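Local coordinates for MdcE (Pseudomonas aeruginosa, PDB 5VIP), which is the gamma subunit of a biotin-independent malonate decarboxylase and probably acts as a transferase in that enzyme's carboxyl chemistry, at residues A[23-29]-A[109-113]; A[28-32]-A[239-244]; A[147-153]-A[168-174]. All coordinates share one frame; numbering follows the deposited sequence.

Contact 1 (A[23-29]-A[109-113]); sequences SRGLAWF and AIVDV
Gly25 and Asp112 form the direct polar link between the start of helix 24-33 and the end of strand 106-113. Gly25 N donates to Asp112 OD2 at 3.2 Å, with an N-H...O angle of 150°, and reaches the oxygen on its anti side, slightly out of the carboxylate plane. The CA atoms of Gly25 and Asp112 lie 5.0 Å apart, an approach that glycine permits because no side chain stands between helix and strand. Asp112 CG is anti to its own backbone N (chi1 175°), which carries the carboxylate to the first turn of the helix, with OD2 also close to CB of Ser23 and Arg24.

Two waters widen this polar patch. One donates to Asp112 OD2 at 2.9 Å and accepts from Arg24 N at 3.1 Å. The other lies 3.0 Å from Asp112 O, to which it can donate, and is hydrogen-bonded to Ser23 OG at 2.7 Å. Ser23 is the N-cap: its OG also accepts from Leu26 N at 3.2 Å. Two residues earlier in the strand, at Ile110, the contact turns apolar. Ile110 CD1 packs against Phe29 CA at 3.6 Å, its side chain crossing that of Phe29 at about a right angle, while CG2 faces Gly25 O and Trp28 CB.

In the second shell, Asp112 OD1 accepts from Lys155 N, fixing the carboxylate's rotation, and the Arg24 guanidinium turns away to Asp176 and Glu233. The axes of segments 24-29 and 109-113 run nearly antiparallel, at 157°, laying the helix over the central mixed sheet. A carboxylate oxygen at a helix N-terminus, gripped by a backbone N-H and a water, would probably be stabilised by the helix dipole, which may help keep Asp112 ionised.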
loop_
_atom_site.group_PDB
_atom_site.type_symbol
_atom_site.label_atom_id
_atom_site.label_comp_id
_atom_site.label_asym_id
_atom_site.label_seq_id
_atom_site.Cartn_x
_atom_site.Cartn_y
_atom_site.Cartn_z
ATOM N N SER A 23 -0.415 2.946 24.402
ATOM C CA SER A 23 -0.745 1.858 23.486
ATOM C C SER A 23 0.242 0.721 23.651
ATOM O O SER A 23 1.338 0.917 24.181
ATOM C CB SER A 23 -0.718 2.336 22.032
ATOM O OG SER A 23 0.622 2.602 21.649
ATOM N N ARG A 24 -0.132 -0.457 23.164
ATOM C CA ARG A 24 0.792 -1.589 23.093
ATOM C C ARG A 24 2.038 -1.292 22.270
ATOM O O ARG A 24 3.123 -1.762 22.602
ATOM C CB ARG A 24 0.105 -2.813 22.493
ATOM C CG ARG A 24 -0.961 -3.417 23.343
ATOM C CD ARG A 24 -1.263 -4.789 22.812
ATOM N NE ARG A 24 -2.401 -5.403 23.476
ATOM C CZ ARG A 24 -2.974 -6.522 23.058
ATOM N NH1 ARG A 24 -2.512 -7.133 21.969
ATOM N NH2 ARG A 24 -4.009 -7.020 23.718
ATOM N N GLY A 25 1.886 -0.536 21.181
ATOM C CA GLY A 25 3.039 -0.194 20.370
ATOM C C GLY A 25 4.074 0.575 21.161
ATOM O O GLY A 25 5.279 0.314 21.058
ATOM N N LEU A 26 3.604 1.531 21.959
ATOM C CA LEU A 26 4.492 2.332 22.792
ATOM C C LEU A 26 5.158 1.470 23.867
ATOM O O LEU A 26 6.367 1.553 24.083
ATOM C CB LEU A 26 3.724 3.478 23.444
ATOM C CG LEU A 26 4.544 4.449 24.288
ATOM C CD1 LEU A 26 5.720 5.016 23.488
ATOM C CD2 LEU A 26 3.637 5.568 24.791
ATOM N N ALA A 27 4.355 0.639 24.525
ATOM C CA ALA A 27 4.848 -0.279 25.553
ATOM C C ALA A 27 5.960 -1.167 25.015
ATOM O O ALA A 27 7.004 -1.321 25.642
ATOM C CB ALA A 27 3.715 -1.122 26.085
ATOM N N TRP A 28 5.748 -1.742 23.836
ATOM C CA TRP A 28 6.757 -2.632 23.272
ATOM C C TRP A 28 7.949 -1.890 22.701
ATOM O O TRP A 28 9.069 -2.409 22.728
ATOM C CB TRP A 28 6.136 -3.523 22.207
ATOM C CG TRP A 28 5.435 -4.691 22.817
ATOM C CD1 TRP A 28 4.148 -4.735 23.261
ATOM C CD2 TRP A 28 5.997 -5.981 23.078
ATOM N NE1 TRP A 28 3.866 -5.983 23.773
ATOM C CE2 TRP A 28 4.986 -6.766 23.670
ATOM C CE3 TRP A 28 7.256 -6.553 22.860
ATOM C CZ2 TRP A 28 5.194 -8.091 24.052
ATOM C CZ3 TRP A 28 7.463 -7.872 23.245
ATOM C CH2 TRP A 28 6.435 -8.624 23.831
ATOM N N PHE A 29 7.723 -0.686 22.184
ATOM C CA PHE A 29 8.842 0.124 21.720
ATOM C C PHE A 29 9.800 0.403 22.871
ATOM O O PHE A 29 11.015 0.232 22.741
ATOM C CB PHE A 29 8.363 1.441 21.114
ATOM C CG PHE A 29 9.484 2.334 20.657
ATOM C CD1 PHE A 29 10.039 2.186 19.382
ATOM C CD2 PHE A 29 9.988 3.323 21.496
ATOM C CE1 PHE A 29 11.081 3.014 18.958
ATOM C CE2 PHE A 29 11.021 4.149 21.080
ATOM C CZ PHE A 29 11.571 3.991 19.807
ATOM N N ALA A 109 9.709 -2.806 12.417
ATOM C CA ALA A 109 8.469 -2.070 12.556
ATOM C C ALA A 109 7.622 -2.706 13.644
ATOM O O ALA A 109 7.216 -3.860 13.537
ATOM C CB ALA A 109 7.699 -2.021 11.230
ATOM N N ILE A 110 7.370 -1.946 14.699
ATOM C CA ILE A 110 6.479 -2.387 15.741
ATOM C C ILE A 110 5.092 -1.876 15.403
ATOM O O ILE A 110 4.853 -0.666 15.351
ATOM C CB ILE A 110 6.918 -1.877 17.122
ATOM C CG1 ILE A 110 8.324 -2.393 17.438
ATOM C CG2 ILE A 110 5.912 -2.289 18.170
ATOM C CD1 ILE A 110 8.948 -1.758 18.675
ATOM N N VAL A 111 4.177 -2.803 15.166
ATOM C CA VAL A 111 2.909 -2.444 14.561
ATOM C C VAL A 111 1.746 -2.523 15.546
ATOM O O VAL A 111 1.389 -3.597 16.021
ATOM C CB VAL A 111 2.606 -3.347 13.342
ATOM C CG1 VAL A 111 1.276 -2.955 12.710
ATOM C CG2 VAL A 111 3.739 -3.258 12.301
ATOM N N ASP A 112 1.163 -1.371 15.846
ATOM C CA ASP A 112 -0.084 -1.310 16.591
ATOM C C ASP A 112 -0.802 -0.043 16.167
ATOM O O ASP A 112 -0.680 1.006 16.814
ATOM C CB ASP A 112 0.160 -1.339 18.111
ATOM C CG ASP A 112 -1.125 -1.149 18.912
ATOM O OD1 ASP A 112 -2.215 -1.571 18.442
ATOM O OD2 ASP A 112 -1.043 -0.560 20.016
ATOM N N VAL A 113 -1.529 -0.140 15.055
ATOM C CA VAL A 113 -2.176 1.016 14.447
ATOM C C VAL A 113 -3.632 0.693 14.151
ATOM O O VAL A 113 -3.941 -0.313 13.500
ATOM C CB VAL A 113 -1.454 1.446 13.150
ATOM C CG1 VAL A 113 -0.141 2.124 13.486
ATOM C CG2 VAL A 113 -1.217 0.233 12.253
HETATM O O HOH W 1 1.032 1.921 19.091
HETATM O O HOH W 2 -3.028 -0.629 22.092
#

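Contact 2 (A[28-32]-A[239-244]); sequences WFQAL and DLVRVR
Asp239, whose CB approaches Trp28 CH2 at 4.4 Å, has a carboxylate oxygen gripped from two directions. Its OD1 accepts from Arg242 NH2 at 2.8 Å in a salt bridge along the same helix, the donor standing above the carboxylate plane, and also from Glu230 N. OD2 takes Thr231 N, so three donors fix this buried group. Arg242 NH2 also bridges to the Glu230 carboxylate.

Across the contact the polar bond is made by Arg244. NH2 donates to Leu32 O at 3.2 Å, nearly straight at 163°, with the oxygen in the guanidinium plane. Seen from the acceptor the approach is bent, a C=O...N angle of 109° with the donor above the carbonyl plane. The arginine chain is extended from CG to NE, and Leu240 CG lies 3.8 Å above the centre of its guanidinium, which holds the flat group from one face.

Next to this bond the packing is apolar. Leu32 CD2 touches Leu240 CD1 at 3.6 Å, the two side chains sliding past each other in opposite directions. Val243 CG2 meets the indole obliquely, 3.5 Å from Trp28 CZ3, and Leu32 CD1, from the same helix as the indole, sits at the ring edge, in plane. Trp28 NE1 is tied to Val232 O, which steadies the ring.

Segments of helix 24-33 and helix 237-254 cross almost perpendicularly, at -83°, so the interface is a compact patch. Its chemistry is graded: branched aliphatic groups and an indole supply the inner packing, and a cationic side chain closes the edge of the patch by donating to a backbone carbonyl.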
loop_
_atom_site.group_PDB
_atom_site.type_symbol
_atom_site.label_atom_id
_atom_site.label_comp_id
_atom_site.label_asym_id
_atom_site.label_seq_id
_atom_site.Cartn_x
_atom_site.Cartn_y
_atom_site.Cartn_z
ATOM N N TRP A 28 5.748 -1.742 23.836
ATOM C CA TRP A 28 6.757 -2.632 23.272
ATOM C C TRP A 28 7.949 -1.890 22.701
ATOM O O TRP A 28 9.069 -2.409 22.728
ATOM C CB TRP A 28 6.136 -3.523 22.207
ATOM C CG TRP A 28 5.435 -4.691 22.817
ATOM C CD1 TRP A 28 4.148 -4.735 23.261
ATOM C CD2 TRP A 28 5.997 -5.981 23.078
ATOM N NE1 TRP A 28 3.866 -5.983 23.773
ATOM C CE2 TRP A 28 4.986 -6.766 23.670
ATOM C CE3 TRP A 28 7.256 -6.553 22.860
ATOM C CZ2 TRP A 28 5.194 -8.091 24.052
ATOM C CZ3 TRP A 28 7.463 -7.872 23.245
ATOM C CH2 TRP A 28 6.435 -8.624 23.831
ATOM N N PHE A 29 7.723 -0.686 22.184
ATOM C CA PHE A 29 8.842 0.124 21.720
ATOM C C PHE A 29 9.800 0.403 22.871
ATOM O O PHE A 29 11.015 0.232 22.741
ATOM C CB PHE A 29 8.363 1.441 21.114
ATOM C CG PHE A 29 9.484 2.334 20.657
ATOM C CD1 PHE A 29 10.039 2.186 19.382
ATOM C CD2 PHE A 29 9.988 3.323 21.496
ATOM C CE1 PHE A 29 11.081 3.014 18.958
ATOM C CE2 PHE A 29 11.021 4.149 21.080
ATOM C CZ PHE A 29 11.571 3.991 19.807
ATOM N N GLN A 30 9.239 0.844 23.990
ATOM C CA GLN A 30 10.044 1.202 25.152
ATOM C C GLN A 30 10.826 -0.018 25.635
ATOM O O GLN A 30 12.036 0.068 25.868
ATOM C CB GLN A 30 9.168 1.748 26.276
ATOM C CG GLN A 30 9.960 2.411 27.393
ATOM C CD GLN A 30 9.197 2.475 28.704
ATOM O OE1 GLN A 30 8.305 1.662 28.961
ATOM N NE2 GLN A 30 9.536 3.455 29.537
ATOM N N ALA A 31 10.133 -1.153 25.755
ATOM C CA ALA A 31 10.747 -2.399 26.204
ATOM C C ALA A 31 11.889 -2.848 25.304
ATOM O O ALA A 31 12.935 -3.290 25.784
ATOM C CB ALA A 31 9.697 -3.482 26.300
ATOM N N LEU A 32 11.697 -2.735 23.997
ATOM C CA LEU A 32 12.679 -3.258 23.058
ATOM C C LEU A 32 13.803 -2.263 22.752
ATOM O O LEU A 32 14.946 -2.661 22.561
ATOM C CB LEU A 32 11.990 -3.685 21.754
ATOM C CG LEU A 32 11.139 -4.957 21.798
ATOM C CD1 LEU A 32 10.073 -4.940 20.695
ATOM C CD2 LEU A 32 12.035 -6.183 21.662
ATOM N N ASP A 239 9.229 -12.541 28.145
ATOM C CA ASP A 239 8.601 -12.145 26.889
ATOM C C ASP A 239 9.601 -11.407 26.002
ATOM O O ASP A 239 9.762 -11.718 24.811
ATOM C CB ASP A 239 7.388 -11.260 27.158
ATOM C CG ASP A 239 6.184 -12.041 27.639
ATOM O OD1 ASP A 239 6.126 -13.268 27.401
ATOM O OD2 ASP A 239 5.278 -11.417 28.230
ATOM N N LEU A 240 10.278 -10.431 26.602
ATOM C CA LEU A 240 11.259 -9.615 25.905
ATOM C C LEU A 240 12.353 -10.511 25.331
ATOM O O LEU A 240 12.783 -10.335 24.190
ATOM C CB LEU A 240 11.838 -8.561 26.857
ATOM C CG LEU A 240 12.531 -7.324 26.298
ATOM C CD1 LEU A 240 11.651 -6.644 25.252
ATOM C CD2 LEU A 240 12.862 -6.349 27.434
ATOM N N VAL A 241 12.769 -11.498 26.121
ATOM C CA VAL A 241 13.769 -12.468 25.692
ATOM C C VAL A 241 13.271 -13.327 24.527
ATOM O O VAL A 241 14.004 -13.570 23.570
ATOM C CB VAL A 241 14.187 -13.392 26.870
ATOM C CG1 VAL A 241 15.035 -14.556 26.374
ATOM C CG2 VAL A 241 14.927 -12.587 27.924
ATOM N N ARG A 242 12.029 -13.793 24.611
ATOM C CA ARG A 242 11.478 -14.617 23.543
ATOM C C ARG A 242 11.341 -13.803 22.253
ATOM O O ARG A 242 11.666 -14.291 21.171
ATOM C CB ARG A 242 10.124 -15.222 23.948
ATOM C CG ARG A 242 10.230 -16.341 25.007
ATOM C CD ARG A 242 8.882 -17.024 25.288
ATOM N NE ARG A 242 8.070 -16.260 26.229
ATOM C CZ ARG A 242 8.092 -16.431 27.548
ATOM N NH1 ARG A 242 8.879 -17.352 28.088
ATOM N NH2 ARG A 242 7.326 -15.678 28.333
ATOM N N VAL A 243 10.868 -12.567 22.368
ATOM C CA VAL A 243 10.671 -11.732 21.184
ATOM C C VAL A 243 12.009 -11.325 20.559
ATOM O O VAL A 243 12.174 -11.399 19.344
ATOM C CB VAL A 243 9.839 -10.482 21.506
ATOM C CG1 VAL A 243 9.857 -9.492 20.317
ATOM C CG2 VAL A 243 8.424 -10.885 21.848
ATOM N N ARG A 244 12.974 -10.926 21.387
ATOM C CA ARG A 244 14.301 -10.585 20.873
ATOM C C ARG A 244 14.932 -11.769 20.155
ATOM O O ARG A 244 15.566 -11.606 19.108
ATOM C CB ARG A 244 15.217 -10.100 22.001
ATOM C CG ARG A 244 15.060 -8.623 22.286
ATOM C CD ARG A 244 15.841 -8.167 23.498
ATOM N NE ARG A 244 15.657 -6.733 23.690
ATOM C CZ ARG A 244 15.927 -6.082 24.816
ATOM N NH1 ARG A 244 16.394 -6.741 25.866
ATOM N NH2 ARG A 244 15.720 -4.771 24.890
#

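Contact 3 (A[147-153]-A[168-174]); sequences PLIGLLV and ANRLIAL
Ile149 and Ile172 lie side by side and point the same way, CG2 of Ile149 standing 4.0 Å from CD1 of Ile172. Both belong to one face of the sheet, as does Leu151, whose side chain crosses Ile172 at a slant and brings CD1 to 3.8 Å from Ile172 CG2. The anti placement of Leu151 CG relative to its backbone N (chi1 179°) tips this branch over the neighbouring strand. The opposite face carries Leu152 and Ala173, which meet through their CB atoms at 4.0 Å, and Leu171, whose CD2 reaches over Gly150 to 4.0 Å from its CA. Ala168 CB fits against the same glycine, 3.5 Å from Gly150 N. At the C-terminal end Val153 and Leu174 again run alongside each other, CG1 to CD1 3.7 Å.

The backbone sets this arrangement. Strands 148-152 and 170-174 are parallel, their axes at 15°, and Gly150 N, Ile172 N, Leu152 N and Leu174 N each donate across to the partner strand; Leu152 N to Ile172 O, at 2.8 Å, is representative. The bond from Arg170 N to Leu148 O is weak. Just outside the regular pairing, Asn169 OD1 accepts from Leu148 N at 2.8 Å and 166°, a side chain taking the place of a backbone acceptor.

Helix 237-254 touches the face of Ile149 and Arg170, the latter bridged to Asp253, whereas helix 127-143 meets Leu148 and Asn169 at the start of the two strands. The connection runs through strand 155-157 of a second small sheet and then helix 158-163 before returning as 170-174, a path consistent with the crotonase-like fold of carboxyltransferase subunits.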
loop_
_atom_site.group_PDB
_atom_site.type_symbol
_atom_site.label_atom_id
_atom_site.label_comp_id
_atom_site.label_asym_id
_atom_site.label_seq_id
_atom_site.Cartn_x
_atom_site.Cartn_y
_atom_site.Cartn_z
ATOM N N PRO A 147 17.172 -5.522 6.027
ATOM C CA PRO A 147 16.173 -6.472 6.510
ATOM C C PRO A 147 15.025 -5.718 7.164
ATOM O O PRO A 147 15.262 -4.893 8.049
ATOM C CB PRO A 147 16.946 -7.323 7.529
ATOM C CG PRO A 147 18.403 -7.129 7.164
ATOM C CD PRO A 147 18.489 -5.722 6.657
ATOM N N LEU A 148 13.802 -5.973 6.710
ATOM C CA LEU A 148 12.616 -5.407 7.347
ATOM C C LEU A 148 11.844 -6.490 8.048
ATOM O O LEU A 148 11.498 -7.507 7.439
ATOM C CB LEU A 148 11.676 -4.749 6.340
ATOM C CG LEU A 148 11.871 -3.326 5.863
ATOM C CD1 LEU A 148 13.219 -3.195 5.164
ATOM C CD2 LEU A 148 10.721 -3.021 4.900
ATOM N N ILE A 149 11.546 -6.255 9.315
ATOM C CA ILE A 149 10.735 -7.177 10.090
ATOM C C ILE A 149 9.564 -6.429 10.674
ATOM O O ILE A 149 9.736 -5.378 11.314
ATOM C CB ILE A 149 11.551 -7.849 11.235
ATOM C CG1 ILE A 149 12.740 -8.622 10.654
ATOM C CG2 ILE A 149 10.673 -8.778 12.026
ATOM C CD1 ILE A 149 13.803 -8.977 11.671
ATOM N N GLY A 150 8.366 -6.970 10.463
ATOM C CA GLY A 150 7.173 -6.379 11.040
ATOM C C GLY A 150 6.738 -7.154 12.277
ATOM O O GLY A 150 6.453 -8.347 12.188
ATOM N N LEU A 151 6.674 -6.482 13.425
ATOM C CA LEU A 151 6.240 -7.139 14.653
ATOM C C LEU A 151 4.844 -6.669 15.036
ATOM O O LEU A 151 4.652 -5.522 15.424
ATOM C CB LEU A 151 7.230 -6.865 15.787
ATOM C CG LEU A 151 6.830 -7.497 17.124
ATOM C CD1 LEU A 151 6.874 -9.020 17.023
ATOM C CD2 LEU A 151 7.718 -6.997 18.259
ATOM N N LEU A 152 3.859 -7.547 14.892
ATOM C CA LEU A 152 2.476 -7.159 15.155
ATOM C C LEU A 152 2.144 -7.387 16.621
ATOM O O LEU A 152 1.998 -8.530 17.031
ATOM C CB LEU A 152 1.511 -7.968 14.279
ATOM C CG LEU A 152 1.853 -8.110 12.786
ATOM C CD1 LEU A 152 0.672 -8.659 11.998
ATOM C CD2 LEU A 152 2.347 -6.807 12.195
ATOM N N VAL A 153 1.999 -6.314 17.395
ATOM C CA VAL A 153 1.769 -6.456 18.828
ATOM C C VAL A 153 0.347 -6.047 19.168
ATOM O O VAL A 153 -0.114 -6.282 20.277
ATOM C CB VAL A 153 2.776 -5.631 19.662
ATOM C CG1 VAL A 153 4.199 -5.991 19.280
ATOM C CG2 VAL A 153 2.538 -4.131 19.494
ATOM N N ALA A 168 7.288 -5.728 4.924
ATOM C CA ALA A 168 8.363 -6.466 5.603
ATOM C C ALA A 168 8.815 -7.730 4.854
ATOM O O ALA A 168 8.011 -8.403 4.202
ATOM C CB ALA A 168 7.916 -6.843 7.027
ATOM N N ASN A 169 10.107 -8.037 4.947
ATOM C CA ASN A 169 10.627 -9.355 4.559
ATOM C C ASN A 169 9.980 -10.487 5.366
ATOM O O ASN A 169 9.746 -11.572 4.850
ATOM C CB ASN A 169 12.140 -9.442 4.763
ATOM C CG ASN A 169 12.911 -8.443 3.935
ATOM O OD1 ASN A 169 13.183 -7.332 4.383
ATOM N ND2 ASN A 169 13.303 -8.848 2.735
ATOM N N ARG A 170 9.737 -10.238 6.647
ATOM C CA ARG A 170 9.160 -11.250 7.535
ATOM C C ARG A 170 8.176 -10.610 8.493
ATOM O O ARG A 170 8.447 -9.543 9.043
ATOM C CB ARG A 170 10.241 -11.978 8.335
ATOM C CG ARG A 170 11.329 -12.634 7.510
ATOM C CD ARG A 170 10.875 -13.930 6.859
ATOM N NE ARG A 170 12.032 -14.579 6.257
ATOM C CZ ARG A 170 12.575 -14.209 5.100
ATOM N NH1 ARG A 170 12.054 -13.206 4.400
ATOM N NH2 ARG A 170 13.644 -14.838 4.640
ATOM N N LEU A 171 7.025 -11.257 8.668
ATOM C CA LEU A 171 6.010 -10.793 9.600
ATOM C C LEU A 171 5.917 -11.736 10.794
ATOM O O LEU A 171 5.743 -12.948 10.629
ATOM C CB LEU A 171 4.645 -10.689 8.920
ATOM C CG LEU A 171 4.452 -9.585 7.872
ATOM C CD1 LEU A 171 3.076 -9.722 7.257
ATOM C CD2 LEU A 171 4.622 -8.203 8.495
ATOM N N ILE A 172 6.039 -11.170 11.988
ATOM C CA ILE A 172 5.877 -11.921 13.234
ATOM C C ILE A 172 4.744 -11.310 14.032
ATOM O O ILE A 172 4.710 -10.096 14.224
ATOM C CB ILE A 172 7.168 -11.906 14.080
ATOM C CG1 ILE A 172 8.300 -12.606 13.325
ATOM C CG2 ILE A 172 6.930 -12.528 15.477
ATOM C CD1 ILE A 172 9.696 -12.241 13.840
ATOM N N ALA A 173 3.804 -12.134 14.490
ATOM C CA ALA A 173 2.690 -11.618 15.267
ATOM C C ALA A 173 2.685 -12.221 16.670
ATOM O O ALA A 173 3.008 -13.391 16.841
ATOM C CB ALA A 173 1.364 -11.915 14.565
ATOM N N LEU A 174 2.310 -11.424 17.661
ATOM C CA LEU A 174 2.008 -11.968 18.979
ATOM C C LEU A 174 0.681 -12.730 18.910
ATOM O O LEU A 174 -0.276 -12.289 18.261
ATOM C CB LEU A 174 1.957 -10.858 20.028
ATOM C CG LEU A 174 3.236 -10.018 20.092
ATOM C CD1 LEU A 174 3.180 -9.004 21.206
ATOM C CD2 LEU A 174 4.461 -10.909 20.209
#

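The three contacts lie close together. The centres of contacts 1 and 2 are about 11 Å apart. Contacts 1 and 3 have centres about 12 Å apart, and contacts 2 and 3 about 13 Å. Contacts 1 and 2 start from the same helix, 24-33, while contacts 1 and 3 meet in the mixed sheet, where strands 106-113 and 148-152 are neighbours. Along the chain contact 1 closes at 109-113, contact 3 follows, and only then does 239-244 close contact 2. Trp28 ties them together, its CZ2 packing 3.6 Å from Leu174 CD1. Helix 24-33 is thus packed between the central sheet and helix 237-254, bringing together parts far apart in sequence.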